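Local coordinates for protein putative sugar kinase PH1459 (Pyrococcus horikoshii, PDB 3IH0) that binds ATP and, as a member of the PfkB carbohydrate kinase family, probably phosphorylates a sugar such as fructose, at residues L10-I15 with T87-V92. Numbering follows the deposited sequence.
Sequences LLIDLI and TGIVFV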
# COMPACT_ATOMS: atom_id res chain seq x y z
N LEU A 10 7.59 2.81 -11.09
CA LEU A 10 7.46 1.38 -11.32
C LEU A 10 6.71 0.98 -10.05
O LEU A 10 7.19 1.23 -8.95
CB LEU A 10 8.83 0.70 -11.38
CG LEU A 10 8.82 -0.84 -11.30
CD1 LEU A 10 7.97 -1.42 -12.41
CD2 LEU A 10 10.24 -1.37 -11.39
N LEU A 11 5.54 0.38 -10.20
CA LEU A 11 4.75 0.04 -9.03
C LEU A 11 3.79 -1.11 -9.22
O LEU A 11 3.70 -1.71 -10.29
CB LEU A 11 3.97 1.29 -8.61
CG LEU A 11 3.24 2.02 -9.77
CD1 LEU A 11 2.06 1.19 -10.25
CD2 LEU A 11 2.76 3.39 -9.31
N ILE A 12 3.08 -1.42 -8.14
CA ILE A 12 2.09 -2.48 -8.14
C ILE A 12 0.71 -1.84 -8.33
O ILE A 12 0.32 -0.98 -7.55
CB ILE A 12 2.06 -3.25 -6.80
CG1 ILE A 12 3.40 -3.94 -6.55
CG2 ILE A 12 0.88 -4.24 -6.79
CD1 ILE A 12 3.74 -5.02 -7.56
N ASP A 13 -0.01 -2.27 -9.36
CA ASP A 13 -1.36 -1.78 -9.61
C ASP A 13 -2.29 -2.80 -8.93
O ASP A 13 -2.23 -3.99 -9.22
CB ASP A 13 -1.70 -1.75 -11.11
CG ASP A 13 -1.33 -0.41 -11.81
OD1 ASP A 13 -1.01 0.59 -11.15
OD2 ASP A 13 -1.40 -0.36 -13.06
N LEU A 14 -3.12 -2.33 -8.02
CA LEU A 14 -4.07 -3.21 -7.37
C LEU A 14 -5.40 -2.80 -7.98
O LEU A 14 -6.00 -1.80 -7.59
CB LEU A 14 -4.02 -3.02 -5.85
CG LEU A 14 -2.67 -3.56 -5.35
CD1 LEU A 14 -2.28 -2.87 -4.07
CD2 LEU A 14 -2.74 -5.06 -5.18
N ILE A 15 -5.82 -3.59 -8.96
CA ILE A 15 -7.03 -3.33 -9.73
C ILE A 15 -8.33 -3.87 -9.17
O ILE A 15 -8.48 -5.07 -9.00
CB ILE A 15 -6.85 -3.85 -11.16
CG1 ILE A 15 -5.63 -3.17 -11.78
CG2 ILE A 15 -8.10 -3.59 -12.00
CD1 ILE A 15 -5.32 -3.59 -13.20
N THR A 87 7.92 -0.75 -1.99
CA THR A 87 7.53 -0.73 -3.38
C THR A 87 6.28 0.09 -3.57
O THR A 87 5.34 -0.01 -2.78
CB THR A 87 7.31 -2.16 -3.89
OG1 THR A 87 8.52 -2.90 -3.74
CG2 THR A 87 6.88 -2.16 -5.35
N GLY A 88 6.27 0.93 -4.60
CA GLY A 88 5.11 1.76 -4.83
C GLY A 88 3.88 0.93 -5.08
O GLY A 88 3.96 -0.19 -5.60
N ILE A 89 2.72 1.47 -4.71
CA ILE A 89 1.46 0.78 -4.91
C ILE A 89 0.36 1.80 -5.19
O ILE A 89 0.39 2.93 -4.70
CB ILE A 89 1.04 -0.04 -3.67
CG1 ILE A 89 0.91 0.90 -2.48
CG2 ILE A 89 2.05 -1.15 -3.39
CD1 ILE A 89 0.60 0.20 -1.20
N VAL A 90 -0.62 1.38 -5.99
CA VAL A 90 -1.74 2.23 -6.30
C VAL A 90 -2.97 1.35 -6.42
O VAL A 90 -2.95 0.30 -7.08
CB VAL A 90 -1.52 3.03 -7.62
CG1 VAL A 90 -1.15 2.09 -8.75
CG2 VAL A 90 -2.79 3.82 -7.99
N PHE A 91 -4.03 1.75 -5.73
CA PHE A 91 -5.28 1.02 -5.75
C PHE A 91 -6.07 1.70 -6.85
O PHE A 91 -6.23 2.92 -6.84
CB PHE A 91 -5.95 1.14 -4.39
CG PHE A 91 -5.25 0.34 -3.32
CD1 PHE A 91 -5.54 -1.01 -3.14
CD2 PHE A 91 -4.27 0.93 -2.53
CE1 PHE A 91 -4.85 -1.77 -2.19
CE2 PHE A 91 -3.57 0.18 -1.58
CZ PHE A 91 -3.87 -1.17 -1.41
N VAL A 92 -6.53 0.90 -7.80
CA VAL A 92 -7.22 1.41 -8.97
C VAL A 92 -8.65 0.94 -9.26
O VAL A 92 -8.98 -0.24 -9.10
CB VAL A 92 -6.38 1.10 -10.24
CG1 VAL A 92 -7.02 1.75 -11.47
CG2 VAL A 92 -4.94 1.57 -10.04
O HOH W 1 8.61 1.41 -6.39
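L14 and F91 show how neighbouring strands of a parallel pair can join side chains on one face of a sheet: their side chains leave the backbone side by side, and CD1 of L14 lies over one face of the F91 ring, 3.8 Å from its centroid, in a CH-pi contact displaced toward the rim at CE1 and CZ. With CG of F91 anti to its carbonyl carbon (chi1 -72°), the ring is carried toward L14, whose CB also borders ring atom CD1. I12 and I89 continue this buried face, CB of I12 meeting CG2 of I89 at 4.0 Å. Between these side chains and the other face, the backbones run parallel: I12 and L14 each donate and accept, and the bonds tighten along the strands, from 3.0 Å between I12 N and G88 O to a nearly straight 2.8 Å between V92 N and L14 O. The opposite face is looser toward its far end. L11 CD1 still packs on V90 CG1 at 3.7 Å, but D13, I15 and V92 are partly exposed. At the beginning of the pair the strands spread and a water bridges them, donating to L10 O and accepting from G88 N. Helix 60-71 covers I12, while F28 and, from the second subunit, F61 meet F91 edge-to-face. Replacing F91 with an alanine is likely to leave L14 CD1 without the ring face it lies on and both those rings without their edge-to-face partner. Strand 27-33 runs antiparallel along the other edge of strand 11-16, and strand 100-103 does the same beside 88-93, completing the small lid sheet of the PfkB fold, whose L14–F91 face packs against L14, I89 and F91 of the second subunit.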